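Local coordinates for DUF1881 domain-containing protein (Neurospora crassa, PDB 5Z6D), which is of unknown precise function but couples a calcium-binding type βγ-crystallin domain to an Ig-like domain, whose interface interactions render the calcium site inoperative, at residues A92-F97 / D128-V133; Q107-V112 / T119-S124; K111-D116 / T144-V149; E173-E178 / S188-K193. The protein carries 1 engineered substitution. All blocks are in the same frame, centred on the assembly; numbering follows the deposited sequence.

All four contacts lie in the Ig-like β-sandwich. Contact 1 belongs to one sheet; contacts 2 and 3, in the other, share K111 and V112 on strand 108-112, their centres about 10 Å apart. Contact 1 packs on both through the core, F95 meeting L122 and V112. Contact 4 links an edge strand of each sheet and joins contact 1 through the probable hydrogen bond between Y130 OH and T191 OG1. Contact 1 lies nearest the βγ-crystallin calcium site, its L132 side chain about 8 Å from that of Q56, a calcium ligand in a structure of this protein but without calcium here; the V120 side chain of contact 2 is about 9 Å from it.

Contact 1 (A92-F97 / D128-V133)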
loop_
_atom_site.group_PDB
_atom_site.type_symbol
_atom_site.label_atom_id
_atom_site.label_comp_id
_atom_site.label_asym_id
_atom_site.label_seq_id
_atom_site.Cartn_x
_atom_site.Cartn_y
_atom_site.Cartn_z
ATOM N N ALA A 92 -2.000 -3.695 -5.448
ATOM C CA ALA A 92 -1.670 -2.809 -4.343
ATOM C C ALA A 92 -1.070 -1.537 -4.911
ATOM O O ALA A 92 -0.058 -1.566 -5.603
ATOM C CB ALA A 92 -0.710 -3.475 -3.375
ATOM N N ILE A 93 -1.722 -0.414 -4.627
ATOM C CA ILE A 93 -1.225 0.885 -5.031
ATOM C C ILE A 93 -0.330 1.411 -3.924
ATOM O O ILE A 93 -0.771 1.525 -2.760
ATOM C CB ILE A 93 -2.359 1.901 -5.296
ATOM C CG1 ILE A 93 -3.399 1.328 -6.263
ATOM C CG2 ILE A 93 -1.794 3.205 -5.864
ATOM C CD1 ILE A 93 -4.624 2.242 -6.426
ATOM N N SER A 94 0.909 1.742 -4.302
ATOM C CA SER A 94 1.909 2.193 -3.337
ATOM C C SER A 94 2.691 3.421 -3.806
ATOM O O SER A 94 2.963 3.576 -4.994
ATOM C CB SER A 94 2.879 1.057 -3.009
ATOM O OG SER A 94 3.603 0.655 -4.160
ATOM N N PHE A 95 3.023 4.289 -2.854
ATOM C CA PHE A 95 3.805 5.511 -3.082
ATOM C C PHE A 95 5.114 5.502 -2.301
ATOM O O PHE A 95 5.153 5.002 -1.164
ATOM C CB PHE A 95 3.051 6.756 -2.611
ATOM C CG PHE A 95 1.977 7.249 -3.526
ATOM C CD1 PHE A 95 1.814 6.764 -4.808
ATOM C CD2 PHE A 95 1.164 8.302 -3.089
ATOM C CE1 PHE A 95 0.816 7.266 -5.623
ATOM C CE2 PHE A 95 0.164 8.805 -3.895
ATOM C CZ PHE A 95 -0.010 8.305 -5.164
ATOM N N LEU A 96 6.157 6.101 -2.876
ATOM C CA LEU A 96 7.365 6.464 -2.132
ATOM C C LEU A 96 7.606 7.967 -2.328
ATOM O O LEU A 96 7.652 8.443 -3.465
ATOM C CB LEU A 96 8.568 5.639 -2.601
ATOM C CG LEU A 96 9.863 5.770 -1.791
ATOM C CD1 LEU A 96 9.666 5.202 -0.401
ATOM C CD2 LEU A 96 10.996 5.063 -2.507
ATOM N N PHE A 97 7.763 8.701 -1.226
ATOM C CA PHE A 97 7.816 10.163 -1.269
ATOM C C PHE A 97 9.246 10.685 -1.203
ATOM O O PHE A 97 9.964 10.440 -0.228
ATOM C CB PHE A 97 6.984 10.748 -0.127
ATOM C CG PHE A 97 6.876 12.257 -0.146
ATOM C CD1 PHE A 97 6.712 12.946 -1.336
ATOM C CD2 PHE A 97 6.908 12.984 1.044
ATOM C CE1 PHE A 97 6.591 14.347 -1.346
ATOM C CE2 PHE A 97 6.796 14.390 1.037
ATOM C CZ PHE A 97 6.626 15.065 -0.163
ATOM N N ASP A 128 13.471 3.488 1.912
ATOM C CA ASP A 128 13.010 2.831 0.699
ATOM C C ASP A 128 11.674 2.116 0.834
ATOM O O ASP A 128 11.217 1.491 -0.120
ATOM C CB ASP A 128 14.067 1.828 0.226
ATOM C CG ASP A 128 15.435 2.462 0.056
ATOM O OD1 ASP A 128 15.507 3.635 -0.376
ATOM O OD2 ASP A 128 16.441 1.784 0.359
ATOM N N GLU A 129 11.044 2.177 2.005
ATOM C CA GLU A 129 9.788 1.455 2.189
ATOM C C GLU A 129 8.629 2.220 1.569
ATOM O O GLU A 129 8.359 3.363 1.945
ATOM C CB GLU A 129 9.499 1.193 3.665
ATOM C CG GLU A 129 10.383 0.124 4.279
ATOM C CD GLU A 129 9.860 -0.364 5.613
ATOM O OE1 GLU A 129 10.231 0.230 6.650
ATOM O OE2 GLU A 129 9.079 -1.340 5.623
ATOM N N TYR A 130 7.955 1.591 0.607
ATOM C CA TYR A 130 6.758 2.175 0.017
ATOM C C TYR A 130 5.604 2.135 1.004
ATOM O O TYR A 130 5.576 1.306 1.917
ATOM C CB TYR A 130 6.364 1.440 -1.269
ATOM C CG TYR A 130 7.095 1.901 -2.513
ATOM C CD1 TYR A 130 6.418 2.571 -3.519
ATOM C CD2 TYR A 130 8.453 1.647 -2.693
ATOM C CE1 TYR A 130 7.063 2.980 -4.659
ATOM C CE2 TYR A 130 9.113 2.064 -3.835
ATOM C CZ TYR A 130 8.409 2.732 -4.813
ATOM O OH TYR A 130 9.027 3.167 -5.965
ATOM N N GLY A 131 4.649 3.040 0.826
ATOM C CA GLY A 131 3.439 2.998 1.604
ATOM C C GLY A 131 2.248 2.591 0.762
ATOM O O GLY A 131 2.069 3.076 -0.350
ATOM N N LEU A 132 1.425 1.712 1.317
ATOM C CA LEU A 132 0.218 1.249 0.665
ATOM C C LEU A 132 -0.836 2.349 0.733
ATOM O O LEU A 132 -1.240 2.748 1.826
ATOM C CB LEU A 132 -0.282 -0.032 1.337
ATOM C CG LEU A 132 -1.592 -0.597 0.794
ATOM C CD1 LEU A 132 -1.394 -1.208 -0.594
ATOM C CD2 LEU A 132 -2.203 -1.599 1.773
ATOM N N VAL A 133 -1.271 2.852 -0.425
ATOM C CA VAL A 133 -2.218 3.966 -0.447
ATOM C C VAL A 133 -3.514 3.612 -1.177
ATOM O O VAL A 133 -4.419 4.458 -1.328
ATOM C CB VAL A 133 -1.593 5.243 -1.085
ATOM C CG1 VAL A 133 -0.404 5.755 -0.252
ATOM C CG2 VAL A 133 -1.168 4.992 -2.526
#
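F95 and G131 pair in an antiparallel β-ladder of the Ig-like β-sandwich, where strand 91-99 meets the outermost strand of its sheet, 131-136. The pair makes both its main-chain bonds: G131 N gives to F95 O at 2.8 Å, and F95 N gives to G131 O. A third bond, V133 N to I93 O, measures 2.7 Å, and S94 and L132 form the non-hydrogen-bonded pair between. F95 lies on the face that packs on V112, while S94 and L132 take the opposite face, near Y64 of the βγ-crystallin domain. V133 suits the core as a compact apolar residue; its CG2 (chi1 -63° puts CG1 anti to the carbonyl carbon) touches I93 CG2 and sits over the F95 ring, 4.0 Å from its centroid. The Y130 ring turns one face to L96, whose CB stands over its centre, 3.6 Å from the centroid, and the side chains cross at about a right angle; Y130 OH bonds to T191 OG1. Replacing Y130 by an alanine is likely to open a gap beside L96 and leave T191 without that hydroxyl partner. L96 spreads its methyls: CD2 lies near Y130 CE2, and CD1 touches E129 O at 3.3 Å.

Contact 2 (Q107-V112 / T119-S124); sequences QYSLKV and TVMLYS. Engineered in segment 119-124: M121 (natural residue Thr).
M121, an engineered residue where the natural chain has threonine, lies across K111 on one face of this pair of strands. Its chain bends twice (chi2 -79°, chi3 -83°), which lays SD 3.6 Å from K111 CB and brings the terminal methyl CE alongside S109 CB at 3.9 Å. K111, by contrast, is fully extended, and its aliphatic chain packs against T119 CG2 at CE, 3.7 Å away. On the same face Y123 rests its ring atom CE1 against S109 CB, and S109 OG turns to E152. The other face is apolar, as befits the core: L110 and L122 approach only loosely through CD2 and CD1, 4.3 Å apart, and they pack on F97 and F95 respectively. Just beyond the end of strand 120-123, S124 uses both its side chain and its main chain on Y108. Its OG, at chi1 54°, lies between the backbone N and carbonyl carbon, where it accepts Y108 N at 3.0 Å, near the plane of the Y108 ring and at its edge. With an alanine here, Y108 N would probably lose its acceptor. S124 N meanwhile gives to Y108 O at 2.9 Å. Reciprocal bonds of L110 with L122 and of V112 with V120 complete the ladder of an antiparallel β-hairpin, 108-112 with 120-123, whose second strand is outermost in the five-stranded sheet of the Ig-like sandwich.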
loop_
_atom_site.group_PDB
_atom_site.type_symbol
_atom_site.label_atom_id
_atom_site.label_comp_id
_atom_site.label_asym_id
_atom_site.label_seq_id
_atom_site.Cartn_x
_atom_site.Cartn_y
_atom_site.Cartn_z
ATOM N N GLN A 107 11.730 16.141 6.174
ATOM C CA GLN A 107 11.349 17.551 6.278
ATOM C C GLN A 107 9.933 17.771 5.748
ATOM O O GLN A 107 9.198 18.632 6.248
ATOM C CB GLN A 107 12.325 18.445 5.527
ATOM C CG GLN A 107 11.934 19.918 5.611
ATOM C CD GLN A 107 12.992 20.855 5.064
ATOM O OE1 GLN A 107 14.177 20.523 5.017
ATOM N NE2 GLN A 107 12.565 22.043 4.648
ATOM N N TYR A 108 9.546 16.997 4.739
ATOM C CA TYR A 108 8.220 17.138 4.139
ATOM C C TYR A 108 7.404 15.895 4.368
ATOM O O TYR A 108 7.951 14.794 4.441
ATOM C CB TYR A 108 8.326 17.426 2.635
ATOM C CG TYR A 108 9.075 18.707 2.353
ATOM C CD1 TYR A 108 8.453 19.935 2.505
ATOM C CD2 TYR A 108 10.411 18.690 1.949
ATOM C CE1 TYR A 108 9.136 21.119 2.262
ATOM C CE2 TYR A 108 11.097 19.865 1.703
ATOM C CZ TYR A 108 10.451 21.079 1.864
ATOM O OH TYR A 108 11.121 22.257 1.618
ATOM N N SER A 109 6.096 16.078 4.513
ATOM C CA SER A 109 5.182 14.943 4.593
ATOM C C SER A 109 4.164 15.008 3.481
ATOM O O SER A 109 3.742 16.097 3.057
ATOM C CB SER A 109 4.483 14.892 5.955
ATOM O OG SER A 109 3.696 16.055 6.199
ATOM N N LEU A 110 3.790 13.821 3.021
ATOM C CA LEU A 110 2.715 13.621 2.083
ATOM C C LEU A 110 1.661 12.764 2.786
ATOM O O LEU A 110 1.883 11.583 3.058
ATOM C CB LEU A 110 3.231 12.951 0.821
ATOM C CG LEU A 110 2.180 12.522 -0.191
ATOM C CD1 LEU A 110 1.495 13.742 -0.783
ATOM C CD2 LEU A 110 2.867 11.693 -1.276
ATOM N N LYS A 111 0.547 13.389 3.145
ATOM C CA LYS A 111 -0.569 12.692 3.751
ATOM C C LYS A 111 -1.545 12.281 2.664
ATOM O O LYS A 111 -1.958 13.111 1.843
ATOM C CB LYS A 111 -1.265 13.591 4.783
ATOM C CG LYS A 111 -2.445 12.942 5.492
ATOM C CD LYS A 111 -3.148 13.952 6.402
ATOM C CE LYS A 111 -4.355 13.333 7.077
ATOM N NZ LYS A 111 -5.307 14.370 7.562
ATOM N N VAL A 112 -1.906 11.000 2.660
ATOM C CA VAL A 112 -2.782 10.462 1.645
ATOM C C VAL A 112 -3.984 9.860 2.352
ATOM O O VAL A 112 -3.840 8.901 3.105
ATOM C CB VAL A 112 -2.065 9.384 0.795
ATOM C CG1 VAL A 112 -2.986 8.879 -0.287
ATOM C CG2 VAL A 112 -0.794 9.936 0.171
ATOM N N THR A 119 -5.620 6.211 6.327
ATOM C CA THR A 119 -4.703 7.331 6.144
ATOM C C THR A 119 -3.239 6.905 6.227
ATOM O O THR A 119 -2.844 6.151 7.131
ATOM C CB THR A 119 -4.966 8.426 7.200
ATOM O OG1 THR A 119 -6.318 8.882 7.071
ATOM C CG2 THR A 119 -4.014 9.607 7.012
ATOM N N VAL A 120 -2.437 7.412 5.290
ATOM C CA VAL A 120 -1.002 7.159 5.282
ATOM C C VAL A 120 -0.258 8.482 5.344
ATOM O O VAL A 120 -0.633 9.435 4.670
ATOM C CB VAL A 120 -0.588 6.383 4.022
ATOM C CG1 VAL A 120 0.911 6.219 3.939
ATOM C CG2 VAL A 120 -1.252 5.004 4.025
ATOM N N MET A 121 0.770 8.539 6.176
ATOM C CA MET A 121 1.667 9.671 6.263
ATOM C C MET A 121 3.032 9.251 5.770
ATOM O O MET A 121 3.709 8.466 6.430
ATOM C CB MET A 121 1.742 10.169 7.703
ATOM C CG MET A 121 0.661 11.153 8.057
ATOM S SD MET A 121 1.103 12.764 7.396
ATOM C CE MET A 121 2.194 13.362 8.679
ATOM N N LEU A 122 3.417 9.732 4.590
ATOM C CA LEU A 122 4.729 9.435 4.026
ATOM C C LEU A 122 5.674 10.585 4.293
ATOM O O LEU A 122 5.277 11.734 4.183
ATOM C CB LEU A 122 4.632 9.195 2.527
ATOM C CG LEU A 122 3.707 8.054 2.112
ATOM C CD1 LEU A 122 3.693 7.916 0.612
ATOM C CD2 LEU A 122 4.176 6.771 2.768
ATOM N N TYR A 123 6.917 10.285 4.636
ATOM C CA TYR A 123 7.906 11.329 4.857
ATOM C C TYR A 123 8.961 11.314 3.772
ATOM O O TYR A 123 9.301 10.250 3.223
ATOM C CB TYR A 123 8.543 11.188 6.245
ATOM C CG TYR A 123 7.530 11.409 7.330
ATOM C CD1 TYR A 123 7.273 12.688 7.816
ATOM C CD2 TYR A 123 6.784 10.353 7.832
ATOM C CE1 TYR A 123 6.309 12.899 8.797
ATOM C CE2 TYR A 123 5.833 10.549 8.817
ATOM C CZ TYR A 123 5.599 11.823 9.295
ATOM O OH TYR A 123 4.644 12.007 10.268
ATOM N N SER A 124 9.475 12.498 3.451
ATOM C CA SER A 124 10.368 12.633 2.310
ATOM C C SER A 124 11.751 12.048 2.596
ATOM O O SER A 124 12.310 12.228 3.687
ATOM C CB SER A 124 10.480 14.111 1.892
ATOM O OG SER A 124 10.867 14.949 2.971
#

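Contact 3 (K111-D116 / T144-V149); sequences KVDARD and TTAVYV
D113 and A146 are joined by one direct bond and one water, as the chain at D113 turns away in an inverse γ-turn centred on that residue. D113 N still gives to A146 O, 2.9 Å and nearly straight at 174°, but D113 O is met by a water that in turn accepts from A146 N at 3.0 Å. The turn itself is closed by a weak bond from A114 N to V112 O. Beside it, T145 uses both its branches: with chi1 at -60° the methyl CG2 is anti to the backbone N, lying 3.6 Å from V112 CG1 and against D113 O, while OG1 shares a second water with R115 N. Threonine suits the place: its methyl packs on V112 while its hydroxyl meets the water. Before the turn the ladder is regular, K111 and Y148 exchanging both main-chain bonds, with K111 N to Y148 O at 2.9 Å. Y148 lies beside K111 and points the same way; the ring atom CE2 comes 3.4 Å from D113 OD2, the carboxylate and ring planes being 60° apart. K111 NZ is too distant for more than weak attraction to the ring, while D113 OD1 bonds to T119 OG1. V112 and V147 fill the inner face side by side. This is an antiparallel ladder of strands 108-112 and 143-151 in the Ig-like sandwich, ended by an inverse γ-turn.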
loop_
_atom_site.group_PDB
_atom_site.type_symbol
_atom_site.label_atom_id
_atom_site.label_comp_id
_atom_site.label_asym_id
_atom_site.label_seq_id
_atom_site.Cartn_x
_atom_site.Cartn_y
_atom_site.Cartn_z
ATOM N N LYS A 111 0.547 13.389 3.145
ATOM C CA LYS A 111 -0.569 12.692 3.751
ATOM C C LYS A 111 -1.545 12.281 2.664
ATOM O O LYS A 111 -1.958 13.111 1.843
ATOM C CB LYS A 111 -1.265 13.591 4.783
ATOM C CG LYS A 111 -2.445 12.942 5.492
ATOM C CD LYS A 111 -3.148 13.952 6.402
ATOM C CE LYS A 111 -4.355 13.333 7.077
ATOM N NZ LYS A 111 -5.307 14.370 7.562
ATOM N N VAL A 112 -1.906 11.000 2.660
ATOM C CA VAL A 112 -2.782 10.462 1.645
ATOM C C VAL A 112 -3.984 9.860 2.352
ATOM O O VAL A 112 -3.840 8.901 3.105
ATOM C CB VAL A 112 -2.065 9.384 0.795
ATOM C CG1 VAL A 112 -2.986 8.879 -0.287
ATOM C CG2 VAL A 112 -0.794 9.936 0.171
ATOM N N ASP A 113 -5.163 10.451 2.160
ATOM C CA ASP A 113 -6.322 10.022 2.932
ATOM C C ASP A 113 -7.043 8.868 2.264
ATOM O O ASP A 113 -8.172 9.020 1.797
ATOM C CB ASP A 113 -7.294 11.182 3.137
ATOM C CG ASP A 113 -6.967 12.004 4.362
ATOM O OD1 ASP A 113 -6.127 11.555 5.172
ATOM O OD2 ASP A 113 -7.563 13.092 4.521
ATOM N N ALA A 114 -6.382 7.718 2.203
ATOM C CA ALA A 114 -6.950 6.553 1.547
ATOM C C ALA A 114 -8.107 5.979 2.349
ATOM O O ALA A 114 -7.933 5.553 3.491
ATOM C CB ALA A 114 -5.886 5.505 1.351
ATOM N N ARG A 115 -9.288 5.946 1.747
ATOM C CA ARG A 115 -10.456 5.563 2.516
ATOM C C ARG A 115 -10.575 4.045 2.648
ATOM O O ARG A 115 -11.219 3.560 3.581
ATOM C CB ARG A 115 -11.714 6.170 1.896
ATOM C CG ARG A 115 -11.715 7.690 1.968
ATOM C CD ARG A 115 -13.010 8.292 1.449
ATOM N NE ARG A 115 -14.105 8.184 2.413
ATOM C CZ ARG A 115 -15.211 8.920 2.368
ATOM N NH1 ARG A 115 -15.367 9.829 1.413
ATOM N NH2 ARG A 115 -16.160 8.754 3.281
ATOM N N ASP A 116 -9.930 3.297 1.751
ATOM C CA ASP A 116 -10.011 1.842 1.818
ATOM C C ASP A 116 -8.967 1.275 2.786
ATOM O O ASP A 116 -9.317 0.518 3.690
ATOM C CB ASP A 116 -9.891 1.192 0.415
ATOM C CG ASP A 116 -8.638 1.617 -0.366
ATOM O OD1 ASP A 116 -7.883 2.492 0.102
ATOM O OD2 ASP A 116 -8.421 1.062 -1.477
ATOM N N THR A 144 -10.648 8.867 -6.266
ATOM C CA THR A 144 -9.977 10.116 -5.920
ATOM C C THR A 144 -9.643 10.100 -4.440
ATOM O O THR A 144 -10.498 9.780 -3.610
ATOM C CB THR A 144 -10.832 11.351 -6.231
ATOM O OG1 THR A 144 -10.903 11.534 -7.645
ATOM C CG2 THR A 144 -10.187 12.598 -5.617
ATOM N N THR A 145 -8.395 10.437 -4.114
ATOM C CA THR A 145 -7.915 10.407 -2.739
ATOM C C THR A 145 -7.254 11.733 -2.393
ATOM O O THR A 145 -6.402 12.227 -3.130
ATOM C CB THR A 145 -6.919 9.244 -2.518
ATOM O OG1 THR A 145 -7.580 8.005 -2.803
ATOM C CG2 THR A 145 -6.427 9.231 -1.092
ATOM N N ALA A 146 -7.663 12.331 -1.280
ATOM C CA ALA A 146 -7.125 13.641 -0.921
ATOM C C ALA A 146 -5.662 13.533 -0.525
ATOM O O ALA A 146 -5.259 12.558 0.111
ATOM C CB ALA A 146 -7.935 14.249 0.207
ATOM N N VAL A 147 -4.869 14.535 -0.901
ATOM C CA VAL A 147 -3.467 14.569 -0.487
ATOM C C VAL A 147 -3.080 15.935 0.086
ATOM O O VAL A 147 -3.646 16.979 -0.278
ATOM C CB VAL A 147 -2.487 14.233 -1.643
ATOM C CG1 VAL A 147 -2.680 12.793 -2.140
ATOM C CG2 VAL A 147 -2.639 15.211 -2.782
ATOM N N TYR A 148 -2.103 15.923 0.992
ATOM C CA TYR A 148 -1.677 17.145 1.681
ATOM C C TYR A 148 -0.167 17.116 1.804
ATOM O O TYR A 148 0.394 16.153 2.321
ATOM C CB TYR A 148 -2.312 17.269 3.079
ATOM C CG TYR A 148 -3.820 17.091 3.117
ATOM C CD1 TYR A 148 -4.669 18.195 3.187
ATOM C CD2 TYR A 148 -4.396 15.816 3.088
ATOM C CE1 TYR A 148 -6.051 18.031 3.216
ATOM C CE2 TYR A 148 -5.769 15.651 3.111
ATOM C CZ TYR A 148 -6.589 16.755 3.175
ATOM O OH TYR A 148 -7.958 16.581 3.201
ATOM N N VAL A 149 0.483 18.170 1.330
ATOM C CA VAL A 149 1.934 18.267 1.361
ATOM C C VAL A 149 2.334 19.355 2.329
ATOM O O VAL A 149 1.993 20.544 2.117
ATOM C CB VAL A 149 2.532 18.603 -0.002
ATOM C CG1 VAL A 149 4.066 18.578 0.090
ATOM C CG2 VAL A 149 2.025 17.634 -1.068
HETATM O O HOH W 1 -9.633 10.917 0.430
HETATM O O HOH W 2 -9.244 14.447 3.398
HETATM O O HOH W 3 -9.705 7.089 -1.013
#

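Contact 4 (E173-E178 / S188-K193); sequences EVDVVE and SKRTGK
S188 begins the contact, where strand 186-190 faces strand 173-177 across an edge of the Ig-like sandwich. Its backbone N gives to E178 OE2 at 3.1 Å, and the OG hydroxyl stands 3.0 Å from the same carboxylate oxygen, while V176 CG1 packs beside that hydroxyl. R190 follows as the hub. Its stem leaves extended, then bends at chi3 (-60°), bringing the guanidinium over to strand 173-177. There NH2 gives to V174 O at 2.7 Å, with the carbonyl oxygen in the guanidinium plane, and meets D175 OD1 in a salt bridge of equal length. NH1 adds a weak bond to V174 O and, within its own segment, a firmer one to G192 O at 2.9 Å. E173 approaches from above instead: its carboxylate is stacked on the guanidinium, the planes 17° apart, and OE1 lies over the centre of one face, so this pairing is of charges alone. G192 is stretched almost flat on its way to K193, whose O accepts V174 N at 3.1 Å. The K193 stem then crosses E173, CD touching CG at 3.5 Å. Arginine suits this hub because one flat cation offers N-H groups in its plane and a face above it. With E173 and D175 both close, its positive charge is probably stabilised, and V174 O would be polarised by it.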
loop_
_atom_site.group_PDB
_atom_site.type_symbol
_atom_site.label_atom_id
_atom_site.label_comp_id
_atom_site.label_asym_id
_atom_site.label_seq_id
_atom_site.Cartn_x
_atom_site.Cartn_y
_atom_site.Cartn_z
ATOM N N GLU A 173 -2.709 -1.827 -15.973
ATOM C CA GLU A 173 -1.961 -1.164 -14.894
ATOM C C GLU A 173 -2.844 -0.197 -14.132
ATOM O O GLU A 173 -3.949 0.085 -14.555
ATOM C CB GLU A 173 -0.753 -0.402 -15.449
ATOM C CG GLU A 173 0.458 -1.254 -15.769
ATOM C CD GLU A 173 1.600 -0.438 -16.339
ATOM O OE1 GLU A 173 1.329 0.629 -16.936
ATOM O OE2 GLU A 173 2.766 -0.862 -16.189
ATOM N N VAL A 174 -2.357 0.307 -13.000
ATOM C CA VAL A 174 -2.984 1.464 -12.371
ATOM C C VAL A 174 -2.283 2.721 -12.863
ATOM O O VAL A 174 -1.054 2.764 -12.946
ATOM C CB VAL A 174 -2.912 1.389 -10.834
ATOM C CG1 VAL A 174 -3.411 2.693 -10.190
ATOM C CG2 VAL A 174 -3.706 0.199 -10.324
ATOM N N ASP A 175 -3.065 3.743 -13.210
ATOM C CA ASP A 175 -2.518 5.024 -13.627
ATOM C C ASP A 175 -2.833 6.113 -12.610
ATOM O O ASP A 175 -3.959 6.198 -12.097
ATOM C CB ASP A 175 -3.078 5.454 -14.977
ATOM C CG ASP A 175 -2.489 4.686 -16.129
ATOM O OD1 ASP A 175 -1.728 3.730 -15.882
ATOM O OD2 ASP A 175 -2.808 5.038 -17.284
ATOM N N VAL A 176 -1.833 6.935 -12.326
ATOM C CA VAL A 176 -2.052 8.203 -11.656
ATOM C C VAL A 176 -2.364 9.238 -12.723
ATOM O O VAL A 176 -1.576 9.436 -13.645
ATOM C CB VAL A 176 -0.825 8.637 -10.838
ATOM C CG1 VAL A 176 -0.950 10.090 -10.421
ATOM C CG2 VAL A 176 -0.650 7.736 -9.617
ATOM N N VAL A 177 -3.528 9.870 -12.614
ATOM C CA VAL A 177 -3.890 10.952 -13.509
ATOM C C VAL A 177 -3.642 12.284 -12.814
ATOM O O VAL A 177 -4.278 12.597 -11.807
ATOM C CB VAL A 177 -5.353 10.861 -13.941
ATOM C CG1 VAL A 177 -5.665 11.953 -14.956
ATOM C CG2 VAL A 177 -5.634 9.486 -14.521
ATOM N N GLU A 178 -2.698 13.053 -13.341
ATOM C CA GLU A 178 -2.385 14.359 -12.778
ATOM C C GLU A 178 -3.316 15.421 -13.357
ATOM O O GLU A 178 -3.003 16.035 -14.373
ATOM C CB GLU A 178 -0.923 14.725 -13.050
ATOM C CG GLU A 178 0.090 13.681 -12.574
ATOM C CD GLU A 178 1.506 14.233 -12.503
ATOM O OE1 GLU A 178 1.723 15.383 -12.946
ATOM O OE2 GLU A 178 2.401 13.524 -11.992
ATOM N N SER A 188 4.844 12.576 -10.312
ATOM C CA SER A 188 4.830 11.135 -10.101
ATOM C C SER A 188 5.612 10.449 -11.206
ATOM O O SER A 188 5.615 10.897 -12.354
ATOM C CB SER A 188 3.400 10.594 -10.027
ATOM O OG SER A 188 2.757 10.633 -11.286
ATOM N N LYS A 189 6.294 9.371 -10.834
ATOM C CA LYS A 189 7.060 8.556 -11.763
ATOM C C LYS A 189 6.703 7.107 -11.506
ATOM O O LYS A 189 6.822 6.633 -10.377
ATOM C CB LYS A 189 8.556 8.775 -11.576
ATOM C CG LYS A 189 9.428 7.901 -12.457
ATOM C CD LYS A 189 10.830 7.753 -11.882
ATOM C CE LYS A 189 11.776 7.123 -12.898
ATOM N NZ LYS A 189 11.149 5.991 -13.644
ATOM N N ARG A 190 6.261 6.399 -12.540
ATOM C CA ARG A 190 5.901 4.995 -12.375
ATOM C C ARG A 190 7.137 4.161 -12.039
ATOM O O ARG A 190 8.187 4.322 -12.674
ATOM C CB ARG A 190 5.223 4.451 -13.636
ATOM C CG ARG A 190 4.927 2.956 -13.570
ATOM C CD ARG A 190 4.259 2.439 -14.842
ATOM N NE ARG A 190 2.992 3.112 -15.098
ATOM C CZ ARG A 190 1.863 2.843 -14.454
ATOM N NH1 ARG A 190 1.832 1.887 -13.527
ATOM N NH2 ARG A 190 0.759 3.518 -14.745
ATOM N N THR A 191 7.016 3.287 -11.038
ATOM C CA THR A 191 8.118 2.392 -10.681
ATOM C C THR A 191 7.670 0.935 -10.714
ATOM O O THR A 191 8.447 0.033 -10.391
ATOM C CB THR A 191 8.706 2.714 -9.293
ATOM O OG1 THR A 191 7.679 2.641 -8.296
ATOM C CG2 THR A 191 9.315 4.118 -9.282
ATOM N N GLY A 192 6.419 0.714 -11.113
ATOM C CA GLY A 192 5.864 -0.626 -11.232
ATOM C C GLY A 192 4.435 -0.597 -11.740
ATOM O O GLY A 192 3.906 0.468 -12.049
ATOM N N LYS A 193 3.793 -1.759 -11.828
ATOM C CA LYS A 193 2.435 -1.818 -12.351
ATOM C C LYS A 193 1.472 -0.924 -11.560
ATOM O O LYS A 193 0.490 -0.404 -12.097
ATOM C CB LYS A 193 1.942 -3.265 -12.354
ATOM C CG LYS A 193 2.709 -4.175 -13.312
ATOM C CD LYS A 193 2.066 -4.203 -14.694
ATOM C CE LYS A 193 2.906 -4.985 -15.695
ATOM N NZ LYS A 193 3.096 -6.401 -15.272
#